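Long-range contacts in angiopoietin-related protein 6 (Homo sapiens, PDB 6Y43), which probably acts as a secreted, angiopoietin-like growth factor through a C-terminal fibrinogen-like globular domain that binds a calcium ion: residues V35-C39 with T49-R53; W65-A70 with W80-P85; H143-S149 with R167-W171; W184-Y190 with G206-R211. All blocks are in the same frame, centred on the assembly; numbering follows the deposited sequence.

Contact 1: V35-C39 with T49-R53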
# COMPACT_ATOMS: atom_id res chain seq x y z
N VAL A 35 -9.11 -0.80 -14.63
CA VAL A 35 -9.08 0.07 -13.47
C VAL A 35 -7.98 1.10 -13.68
O VAL A 35 -6.91 0.77 -14.21
CB VAL A 35 -8.80 -0.74 -12.17
CG1 VAL A 35 -8.76 0.16 -10.97
CG2 VAL A 35 -9.85 -1.82 -12.00
N SER A 36 -8.23 2.34 -13.28
CA SER A 36 -7.21 3.38 -13.33
C SER A 36 -6.35 3.35 -12.07
O SER A 36 -6.86 3.30 -10.96
CB SER A 36 -7.83 4.77 -13.50
OG SER A 36 -8.35 4.94 -14.81
N VAL A 37 -5.03 3.43 -12.26
CA VAL A 37 -4.07 3.42 -11.17
C VAL A 37 -3.04 4.49 -11.45
O VAL A 37 -2.85 4.90 -12.60
CB VAL A 37 -3.36 2.06 -11.01
CG1 VAL A 37 -4.35 0.95 -11.06
CG2 VAL A 37 -2.30 1.92 -12.12
N TRP A 38 -2.35 4.94 -10.40
CA TRP A 38 -1.15 5.75 -10.58
C TRP A 38 0.06 4.84 -10.78
O TRP A 38 0.26 3.89 -10.01
CB TRP A 38 -0.92 6.66 -9.37
CG TRP A 38 0.15 7.69 -9.60
CD1 TRP A 38 1.51 7.53 -9.44
CD2 TRP A 38 -0.05 9.04 -10.05
NE1 TRP A 38 2.15 8.70 -9.75
CE2 TRP A 38 1.23 9.65 -10.11
CE3 TRP A 38 -1.18 9.79 -10.37
CZ2 TRP A 38 1.41 10.97 -10.52
CZ3 TRP A 38 -0.99 11.12 -10.77
CH2 TRP A 38 0.28 11.69 -10.84
N CYS A 39 0.85 5.13 -11.81
CA CYS A 39 2.12 4.45 -12.08
C CYS A 39 3.26 5.40 -11.76
O CYS A 39 3.29 6.53 -12.28
CB CYS A 39 2.27 4.06 -13.56
SG CYS A 39 1.15 2.87 -14.25
N THR A 49 3.19 -0.01 -9.84
CA THR A 49 1.76 0.23 -9.66
C THR A 49 1.50 0.65 -8.22
O THR A 49 1.76 -0.11 -7.30
CB THR A 49 0.96 -1.03 -9.98
OG1 THR A 49 1.25 -1.45 -11.32
CG2 THR A 49 -0.55 -0.80 -9.80
N VAL A 50 0.98 1.87 -8.04
CA VAL A 50 0.62 2.30 -6.69
C VAL A 50 -0.65 1.57 -6.27
O VAL A 50 -1.67 1.62 -6.97
CB VAL A 50 0.43 3.82 -6.65
CG1 VAL A 50 -0.12 4.26 -5.29
CG2 VAL A 50 1.74 4.52 -6.96
N ILE A 51 -0.60 0.93 -5.09
CA ILE A 51 -1.79 0.29 -4.51
C ILE A 51 -2.31 1.00 -3.28
O ILE A 51 -3.44 0.69 -2.84
CB ILE A 51 -1.55 -1.20 -4.19
CG1 ILE A 51 -0.54 -1.39 -3.06
CG2 ILE A 51 -1.06 -1.92 -5.43
CD1 ILE A 51 -0.51 -2.78 -2.51
N GLN A 52 -1.59 1.98 -2.75
CA GLN A 52 -1.98 2.72 -1.57
C GLN A 52 -1.18 4.00 -1.58
O GLN A 52 0.01 3.97 -1.92
CB GLN A 52 -1.68 1.94 -0.29
CG GLN A 52 -2.23 2.60 0.94
CD GLN A 52 -1.20 3.38 1.73
OE1 GLN A 52 -0.09 3.63 1.27
NE2 GLN A 52 -1.59 3.78 2.95
N ARG A 53 -1.81 5.12 -1.23
CA ARG A 53 -1.07 6.37 -1.11
C ARG A 53 -1.75 7.29 -0.12
O ARG A 53 -2.98 7.47 -0.17
CB ARG A 53 -0.93 7.09 -2.46
CG ARG A 53 -0.09 8.34 -2.36
CD ARG A 53 0.36 8.81 -3.75
NE ARG A 53 -0.79 8.92 -4.63
CZ ARG A 53 -0.75 8.88 -5.96
NH1 ARG A 53 0.40 8.73 -6.60
NH2 ARG A 53 -1.87 8.98 -6.63
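W38 and V50 join these segments of the hairpin strands 33-40 and 48-54 through one backbone hydrogen bond, V50 N to W38 O at 2.9 Å, next to the antiparallel non-hydrogen-bonded pair C39 and T49; toward V35 and R53 the chains diverge, so the short-segment axes lie at 109°. A classic beta bulge at I51 and Q52, both facing M215 of strand 212-219, lies on the diverging part. Where the backbones separate, R53 reaches across to W38. Its chain runs out with CG anti to the backbone N (chi1 -176°) and then bends at chi3, which brings the guanidinium edge, NH1 foremost, over one face of the W38 indole. The approach is edge-on, the planes 75° apart: NH1 sits 3.2 Å from W38 CG, and CZ lies 4.2 Å from the centroid of the five-membered ring, a cation-pi contact. NH2 is hydrogen-bonded to G77 O, which fixes the rotation of the group. V50 CG2 meets W38 CD1 obliquely at 3.9 Å, the two side chains lying side by side. V37 CG2 touches T49 CG2 at 4.0 Å, methyl against methyl, while C39 is tied to C12 by a disulfide. Arginine thus suits its place twice over: its positive edge faces the electron-rich indole while NH2 serves the carbonyl of G77, an arrangement likely to stabilise the cation at this partly exposed position.

Contact 2: W65-A70 with W80-P85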
# COMPACT_ATOMS: atom_id res chain seq x y z
N TRP A 65 -15.23 -2.78 5.50
CA TRP A 65 -14.65 -3.94 4.84
C TRP A 65 -14.94 -3.92 3.34
O TRP A 65 -14.05 -4.14 2.52
CB TRP A 65 -15.18 -5.25 5.47
CG TRP A 65 -14.70 -6.46 4.74
CD1 TRP A 65 -15.39 -7.17 3.80
CD2 TRP A 65 -13.43 -7.12 4.89
NE1 TRP A 65 -14.62 -8.21 3.34
CE2 TRP A 65 -13.42 -8.21 4.00
CE3 TRP A 65 -12.29 -6.89 5.69
CZ2 TRP A 65 -12.32 -9.08 3.89
CZ3 TRP A 65 -11.22 -7.76 5.58
CH2 TRP A 65 -11.23 -8.82 4.69
N GLN A 66 -16.18 -3.65 2.96
CA GLN A 66 -16.51 -3.64 1.54
C GLN A 66 -15.66 -2.62 0.78
O GLN A 66 -15.26 -2.86 -0.37
CB GLN A 66 -17.99 -3.34 1.34
CG GLN A 66 -18.44 -3.30 -0.12
CD GLN A 66 -18.09 -4.57 -0.89
OE1 GLN A 66 -18.20 -5.68 -0.37
NE2 GLN A 66 -17.67 -4.41 -2.13
N HIS A 67 -15.42 -1.45 1.38
CA HIS A 67 -14.58 -0.45 0.71
C HIS A 67 -13.13 -0.90 0.67
O HIS A 67 -12.46 -0.74 -0.35
CB HIS A 67 -14.73 0.91 1.39
CG HIS A 67 -16.00 1.62 1.02
ND1 HIS A 67 -16.96 1.96 1.95
CD2 HIS A 67 -16.49 1.99 -0.18
CE1 HIS A 67 -17.98 2.54 1.34
NE2 HIS A 67 -17.72 2.57 0.04
N TYR A 68 -12.62 -1.51 1.75
CA TYR A 68 -11.27 -2.05 1.69
C TYR A 68 -11.16 -3.17 0.66
O TYR A 68 -10.10 -3.34 0.04
CB TYR A 68 -10.83 -2.55 3.09
CG TYR A 68 -10.11 -1.45 3.83
CD1 TYR A 68 -8.80 -1.12 3.50
CD2 TYR A 68 -10.76 -0.68 4.77
CE1 TYR A 68 -8.14 -0.07 4.10
CE2 TYR A 68 -10.10 0.38 5.39
CZ TYR A 68 -8.79 0.69 5.04
OH TYR A 68 -8.13 1.73 5.63
N LYS A 69 -12.23 -3.95 0.46
CA LYS A 69 -12.18 -5.00 -0.55
C LYS A 69 -12.19 -4.42 -1.96
O LYS A 69 -11.41 -4.84 -2.83
CB LYS A 69 -13.35 -5.98 -0.36
CG LYS A 69 -13.41 -7.08 -1.41
CD LYS A 69 -14.56 -8.05 -1.15
CE LYS A 69 -14.75 -8.98 -2.34
NZ LYS A 69 -16.05 -9.71 -2.23
N ALA A 70 -13.08 -3.47 -2.22
CA ALA A 70 -13.29 -3.00 -3.58
C ALA A 70 -12.33 -1.90 -4.02
O ALA A 70 -12.13 -1.73 -5.22
CB ALA A 70 -14.73 -2.49 -3.74
N TRP A 80 -6.74 3.63 -2.03
CA TRP A 80 -6.49 2.23 -1.70
C TRP A 80 -7.06 1.42 -2.86
O TRP A 80 -8.26 1.46 -3.11
CB TRP A 80 -7.20 1.85 -0.40
CG TRP A 80 -7.18 0.40 -0.05
CD1 TRP A 80 -8.21 -0.49 -0.12
CD2 TRP A 80 -6.06 -0.32 0.51
NE1 TRP A 80 -7.80 -1.74 0.31
CE2 TRP A 80 -6.48 -1.65 0.69
CE3 TRP A 80 -4.74 0.02 0.81
CZ2 TRP A 80 -5.63 -2.64 1.22
CZ3 TRP A 80 -3.90 -0.96 1.31
CH2 TRP A 80 -4.36 -2.28 1.51
N LEU A 81 -6.19 0.69 -3.57
CA LEU A 81 -6.64 0.04 -4.80
C LEU A 81 -7.70 -1.02 -4.52
O LEU A 81 -8.60 -1.23 -5.35
CB LEU A 81 -5.46 -0.59 -5.55
CG LEU A 81 -5.77 -1.20 -6.91
CD1 LEU A 81 -6.36 -0.12 -7.84
CD2 LEU A 81 -4.53 -1.84 -7.51
N GLY A 82 -7.60 -1.70 -3.38
CA GLY A 82 -8.56 -2.72 -2.98
C GLY A 82 -7.93 -4.08 -2.80
O GLY A 82 -7.09 -4.51 -3.60
N LEU A 83 -8.35 -4.78 -1.74
CA LEU A 83 -7.83 -6.11 -1.50
C LEU A 83 -8.11 -7.05 -2.66
O LEU A 83 -7.25 -7.87 -3.02
CB LEU A 83 -8.42 -6.66 -0.21
CG LEU A 83 -8.01 -5.91 1.05
CD1 LEU A 83 -9.03 -6.17 2.16
CD2 LEU A 83 -6.60 -6.25 1.51
N GLU A 84 -9.31 -6.98 -3.24
CA GLU A 84 -9.62 -7.92 -4.32
C GLU A 84 -8.79 -7.59 -5.55
O GLU A 84 -8.13 -8.50 -6.09
CB GLU A 84 -11.12 -7.93 -4.61
CG GLU A 84 -11.53 -8.93 -5.70
CD GLU A 84 -11.17 -10.39 -5.36
OE1 GLU A 84 -10.95 -10.70 -4.16
OE2 GLU A 84 -11.13 -11.22 -6.30
N PRO A 85 -8.74 -6.35 -6.04
CA PRO A 85 -7.83 -6.06 -7.16
C PRO A 85 -6.38 -6.45 -6.87
O PRO A 85 -5.69 -7.03 -7.73
CB PRO A 85 -7.99 -4.54 -7.34
CG PRO A 85 -9.33 -4.22 -6.76
CD PRO A 85 -9.52 -5.18 -5.62
O HOH W 1 -10.21 -0.18 -7.19
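Y68 O lies at the heart of the contact, gripped by two donors: W80 NE1 at 2.8 Å, in the carbonyl plane on a lone pair, and L83 N at 2.9 Å. The indole bond is bent (147°), yet the oxygen lies in the ring plane. The same tyrosine turns its ring edge to the W80 face, with CD1 3.4 Å from NE1 and the planes 65° apart, a T-shaped pair. One residue further, K69 O accepts from E84 N at 3.0 Å and is met by P85 CD. G82, at the N-cap position, passes close to these carbonyls, its CA 3.4 Å from Y68 O in a CA-H...O contact; any CB would strike K69 O and A70 C, so glycine suits the place. A water donates to both A70 O and L81 O. Second-shell partners set the side chains: Y68 OH bonds F61 O and G169 N, K69 runs extended alongside E84 to a salt bridge with E121, and E84 is held by Y125 and Q88. An alanine at W80 would remove the indole, and would probably leave Y68 O with L83 N alone of its two donors and the tyrosine edge without its face. Carbonyls from the last turn of helix 65-70 are thus satisfied by the first N-H groups of helix 83-90, a junction in which the helix-end dipoles are likely to attract each other.

Contact 3: H143-S149 with R167-W171. With EDO (1,2-ethanediol), chain D.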
# COMPACT_ATOMS: atom_id res chain seq x y z
N HIS A 143 3.92 -8.22 10.24
CA HIS A 143 2.56 -8.40 9.77
C HIS A 143 2.44 -9.56 8.80
O HIS A 143 1.33 -9.86 8.34
CB HIS A 143 2.11 -7.11 9.13
CG HIS A 143 2.09 -5.98 10.10
ND1 HIS A 143 1.03 -5.77 10.95
CD2 HIS A 143 3.03 -5.07 10.44
CE1 HIS A 143 1.28 -4.73 11.72
NE2 HIS A 143 2.49 -4.28 11.43
N ASN A 144 3.54 -10.21 8.49
CA ASN A 144 3.51 -11.37 7.60
C ASN A 144 2.56 -12.45 8.13
O ASN A 144 2.56 -12.76 9.33
CB ASN A 144 4.92 -11.89 7.48
CG ASN A 144 5.17 -12.69 6.25
OD1 ASN A 144 4.24 -13.04 5.52
ND2 ASN A 144 6.44 -12.94 5.97
N ASP A 145 1.77 -13.02 7.23
CA ASP A 145 0.84 -14.11 7.55
C ASP A 145 -0.13 -13.70 8.64
O ASP A 145 -0.51 -14.52 9.49
CB ASP A 145 1.60 -15.38 7.96
CG ASP A 145 0.72 -16.63 7.95
OD1 ASP A 145 -0.36 -16.63 7.32
OD2 ASP A 145 1.15 -17.61 8.60
N LYS A 146 -0.51 -12.43 8.65
CA LYS A 146 -1.62 -11.96 9.44
C LYS A 146 -2.82 -11.68 8.52
O LYS A 146 -2.64 -11.23 7.38
CB LYS A 146 -1.26 -10.69 10.21
CG LYS A 146 -0.24 -10.90 11.35
CD LYS A 146 -0.78 -11.82 12.45
CE LYS A 146 0.35 -12.24 13.36
NZ LYS A 146 -0.15 -13.24 14.38
N PRO A 147 -4.02 -11.96 9.00
CA PRO A 147 -5.22 -11.66 8.22
C PRO A 147 -5.49 -10.16 8.23
O PRO A 147 -4.99 -9.43 9.08
CB PRO A 147 -6.32 -12.42 8.95
CG PRO A 147 -5.85 -12.48 10.36
CD PRO A 147 -4.35 -12.54 10.32
N PHE A 148 -6.28 -9.72 7.24
CA PHE A 148 -6.67 -8.32 7.17
C PHE A 148 -7.85 -8.05 8.09
O PHE A 148 -8.89 -8.72 7.99
CB PHE A 148 -7.01 -7.94 5.72
CG PHE A 148 -6.93 -6.46 5.45
CD1 PHE A 148 -5.71 -5.88 5.12
CD2 PHE A 148 -8.05 -5.67 5.46
CE1 PHE A 148 -5.62 -4.52 4.85
CE2 PHE A 148 -7.96 -4.31 5.17
CZ PHE A 148 -6.75 -3.75 4.88
N SER A 149 -7.69 -7.07 8.99
CA SER A 149 -8.72 -6.67 9.93
C SER A 149 -9.26 -5.28 9.62
O SER A 149 -8.50 -4.37 9.22
CB SER A 149 -8.19 -6.65 11.38
OG SER A 149 -7.98 -7.94 11.92
N ARG A 167 -7.12 2.75 13.66
CA ARG A 167 -8.04 3.41 12.73
C ARG A 167 -7.85 3.03 11.27
O ARG A 167 -8.46 3.65 10.42
CB ARG A 167 -7.97 4.94 12.85
CG ARG A 167 -7.97 5.49 14.26
CD ARG A 167 -9.19 5.09 15.06
NE ARG A 167 -10.40 5.68 14.50
CZ ARG A 167 -11.61 5.58 15.03
NH1 ARG A 167 -11.80 4.89 16.15
NH2 ARG A 167 -12.64 6.17 14.43
N GLY A 168 -7.05 2.01 10.95
CA GLY A 168 -6.90 1.56 9.59
C GLY A 168 -7.58 0.22 9.37
O GLY A 168 -8.07 -0.44 10.28
N GLY A 169 -7.66 -0.15 8.08
CA GLY A 169 -7.74 -1.55 7.71
C GLY A 169 -6.31 -2.04 7.50
O GLY A 169 -5.52 -1.38 6.82
N TRP A 170 -5.97 -3.17 8.12
CA TRP A 170 -4.57 -3.58 8.08
C TRP A 170 -4.46 -5.01 8.57
O TRP A 170 -5.37 -5.54 9.21
CB TRP A 170 -3.73 -2.66 8.95
CG TRP A 170 -2.23 -2.58 8.70
CD1 TRP A 170 -1.25 -2.96 9.56
CD2 TRP A 170 -1.56 -2.01 7.56
NE1 TRP A 170 -0.02 -2.69 9.03
CE2 TRP A 170 -0.18 -2.11 7.79
CE3 TRP A 170 -2.01 -1.45 6.35
CZ2 TRP A 170 0.77 -1.65 6.88
CZ3 TRP A 170 -1.07 -1.00 5.45
CH2 TRP A 170 0.31 -1.11 5.72
N TRP A 171 -3.29 -5.59 8.29
CA TRP A 171 -2.94 -6.93 8.76
C TRP A 171 -2.40 -6.82 10.19
O TRP A 171 -1.24 -7.13 10.49
CB TRP A 171 -1.95 -7.57 7.81
CG TRP A 171 -2.37 -7.54 6.34
CD1 TRP A 171 -3.14 -8.47 5.69
CD2 TRP A 171 -2.05 -6.54 5.37
NE1 TRP A 171 -3.30 -8.12 4.37
CE2 TRP A 171 -2.63 -6.94 4.15
CE3 TRP A 171 -1.30 -5.35 5.40
CZ2 TRP A 171 -2.51 -6.19 2.98
CZ3 TRP A 171 -1.19 -4.61 4.23
CH2 TRP A 171 -1.79 -5.04 3.04
C1 EDO D . -11.31 0.58 9.63
O1 EDO D . -10.90 -0.60 10.33
C2 EDO D . -12.79 0.84 9.91
O2 EDO D . -13.55 -0.27 9.42
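H143 opens a type II beta turn that ends at K146, within the fibrinogen-like fold, and bonds across to W171: ND1 donates to W171 O at 2.7 Å, the oxygen near the imidazole plane, the donor above the carbonyl plane. H143 NE2 is bonded to H177 N, consistent with a neutral ring protonated on ND1. Over one imidazole face stands the edge of W170, NE1 nearly above the centre, planes at 74°. K146 packs the base of its chain on W171 CB while its amine goes on to S157. P147 O receives a CA-H...O contact from W171 CA at 3.2 Å. F148, its CG anti to the backbone N (chi1 -158°), sets CD1 over the W171 indole face, toward its rim, 3.4 Å from CE2, in a T-shaped pair, planes at 78°. An alanine in place of W171 would probably leave the F148 edge without its face and Y125 O without the indole N-H, opening a gap in this buried contact. S149 OG is hydrogen-bonded to R155 N, beside the calcium loop, and the residue closes a single antiparallel bridge: S149 N to W170 O at 2.8 Å and W170 N to S149 O at 3.0 Å.

Contact 4: W184-Y190 with G206-R211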
# COMPACT_ATOMS: atom_id res chain seq x y z
N TRP A 184 -3.99 10.18 8.96
CA TRP A 184 -3.03 11.16 8.44
C TRP A 184 -3.20 12.46 9.23
O TRP A 184 -4.22 13.14 9.12
CB TRP A 184 -3.25 11.40 6.95
CG TRP A 184 -2.18 12.25 6.29
CD1 TRP A 184 -1.01 11.83 5.73
CD2 TRP A 184 -2.19 13.67 6.16
NE1 TRP A 184 -0.30 12.89 5.25
CE2 TRP A 184 -0.99 14.04 5.50
CE3 TRP A 184 -3.09 14.67 6.53
CZ2 TRP A 184 -0.68 15.38 5.18
CZ3 TRP A 184 -2.78 15.99 6.22
CH2 TRP A 184 -1.58 16.33 5.58
N HIS A 185 -2.23 12.78 10.06
CA HIS A 185 -2.29 14.03 10.79
C HIS A 185 -1.60 15.14 9.99
O HIS A 185 -0.80 14.88 9.10
CB HIS A 185 -1.66 13.86 12.17
CG HIS A 185 -2.37 12.87 13.03
ND1 HIS A 185 -3.38 13.24 13.89
CD2 HIS A 185 -2.24 11.53 13.16
CE1 HIS A 185 -3.84 12.18 14.53
NE2 HIS A 185 -3.15 11.13 14.11
N HIS A 186 -1.96 16.39 10.29
CA HIS A 186 -1.43 17.52 9.53
C HIS A 186 -0.05 17.98 10.02
O HIS A 186 0.38 19.11 9.74
CB HIS A 186 -2.44 18.67 9.57
CG HIS A 186 -3.70 18.40 8.81
ND1 HIS A 186 -3.89 18.81 7.51
CD2 HIS A 186 -4.83 17.73 9.15
CE1 HIS A 186 -5.08 18.42 7.09
NE2 HIS A 186 -5.67 17.77 8.07
N GLY A 187 0.67 17.10 10.69
CA GLY A 187 2.02 17.32 11.16
C GLY A 187 2.51 16.01 11.72
O GLY A 187 1.74 15.06 11.88
N GLY A 188 3.82 15.95 11.98
CA GLY A 188 4.39 14.70 12.44
C GLY A 188 3.99 14.37 13.86
O GLY A 188 3.90 13.18 14.21
N HIS A 189 3.77 15.41 14.71
CA HIS A 189 3.31 15.23 16.09
C HIS A 189 1.86 15.61 16.22
O HIS A 189 1.37 16.53 15.56
CB HIS A 189 4.11 16.08 17.03
CG HIS A 189 5.55 15.81 16.93
ND1 HIS A 189 6.42 16.75 16.43
CD2 HIS A 189 6.25 14.65 17.06
CE1 HIS A 189 7.62 16.21 16.39
NE2 HIS A 189 7.56 14.96 16.83
N TYR A 190 1.16 14.84 17.04
CA TYR A 190 -0.26 15.00 17.14
C TYR A 190 -0.67 14.63 18.55
O TYR A 190 0.10 14.05 19.31
CB TYR A 190 -0.98 14.16 16.08
CG TYR A 190 -0.67 12.68 16.20
CD1 TYR A 190 0.44 12.11 15.57
CD2 TYR A 190 -1.49 11.85 16.94
CE1 TYR A 190 0.70 10.76 15.68
CE2 TYR A 190 -1.24 10.50 17.06
CZ TYR A 190 -0.15 9.96 16.42
OH TYR A 190 0.09 8.61 16.53
N GLY A 206 6.56 4.96 16.13
CA GLY A 206 5.14 4.75 16.31
C GLY A 206 4.37 5.96 16.80
O GLY A 206 3.14 5.95 16.74
N ALA A 207 5.05 6.99 17.31
CA ALA A 207 4.35 8.19 17.79
C ALA A 207 4.33 9.29 16.74
O ALA A 207 3.94 10.41 17.06
CB ALA A 207 5.01 8.71 19.07
N TYR A 208 4.78 8.99 15.52
CA TYR A 208 4.92 9.95 14.44
C TYR A 208 3.86 9.69 13.38
O TYR A 208 3.40 8.56 13.22
CB TYR A 208 6.32 9.86 13.81
CG TYR A 208 6.74 11.04 12.94
CD1 TYR A 208 7.32 12.17 13.50
CD2 TYR A 208 6.59 11.00 11.57
CE1 TYR A 208 7.72 13.23 12.72
CE2 TYR A 208 6.98 12.07 10.77
CZ TYR A 208 7.55 13.17 11.35
OH TYR A 208 7.94 14.21 10.53
N SER A 209 3.49 10.73 12.64
CA SER A 209 2.61 10.60 11.49
C SER A 209 3.33 11.10 10.25
O SER A 209 3.67 12.29 10.16
CB SER A 209 1.31 11.38 11.70
OG SER A 209 0.38 11.04 10.69
N LEU A 210 3.56 10.21 9.29
CA LEU A 210 4.36 10.58 8.14
C LEU A 210 3.58 11.49 7.19
O LEU A 210 2.36 11.40 7.07
CB LEU A 210 4.84 9.33 7.42
CG LEU A 210 5.83 8.49 8.23
CD1 LEU A 210 5.84 7.05 7.71
CD2 LEU A 210 7.25 9.09 8.18
N ARG A 211 4.32 12.37 6.51
CA ARG A 211 3.70 13.30 5.58
C ARG A 211 3.20 12.60 4.32
O ARG A 211 2.13 12.93 3.80
CB ARG A 211 4.68 14.41 5.20
CG ARG A 211 4.09 15.40 4.22
CD ARG A 211 4.93 16.66 4.14
NE ARG A 211 6.24 16.46 3.54
CZ ARG A 211 7.21 17.38 3.53
NH1 ARG A 211 8.36 17.10 2.95
NH2 ARG A 211 7.03 18.57 4.10
O HOH W 2 0.77 12.73 8.69
O HOH W 3 1.69 7.42 15.01
O HOH W 4 2.83 12.70 18.18
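G188 and S209 bring the two loops together, their CA atoms 4.6 Å apart, without forming a regular strand pair: S209 N donates to G188 O at 2.9 Å, Y208 CA offers the same oxygen a CA-H...O contact, and G188 CA returns one to S209 O. The glycine lies over the Y208 ring, its CA 3.8 Å from the ring centroid in a CH-pi contact; a CB there would run into CE1, so only glycine fits this close approach. Y208 in turn points an edge at the face of H189, planes at 86°, and its OH is bonded to W104 N. At the other end W184 NE1 reaches R211 O at 2.8 Å, almost straight (172°) and in the indole plane. Waters bridge the two loops. One is held at 2.6 Å by S209 OG and donates to H185 O and L210 O; another accepts from Y190 OH at 2.5 Å and donates to G206 O and Y208 O. Y190 takes chi1 59°, CG between its own N and carbonyl carbon, which lays its ring over the H185 imidazole, whose NE2 is bonded to D196, and brings CE1 to 3.5 Å from A207 O. The two loops, without regular structure, probably belong to the C-terminal P subdomain of the fibrinogen-like fold, which in the related angiopoietins carries the receptor-binding surface; a similar role here is unproven.

Overall arrangement
From the N terminus the four contacts follow in series, none nesting or crossing. Contact 1 closes the hairpin of strands 33-40 and 48-54, and contact 2 closes the short excursion from helix 65-70 to helix 83-90. They touch where I51 O accepts from L81 N, which ties the sheet to the helices. The chain then builds strands 95-102, 108-118 and 127-133 before contact 3 closes a loop holding helix 162-166 and the calcium ligands D154, D156, Y158 and G160. Contact 3 meets contact 2 where F148 packs on L83 and W65. Contact 4, closing the last loop before strand 212-219, touches none of the others.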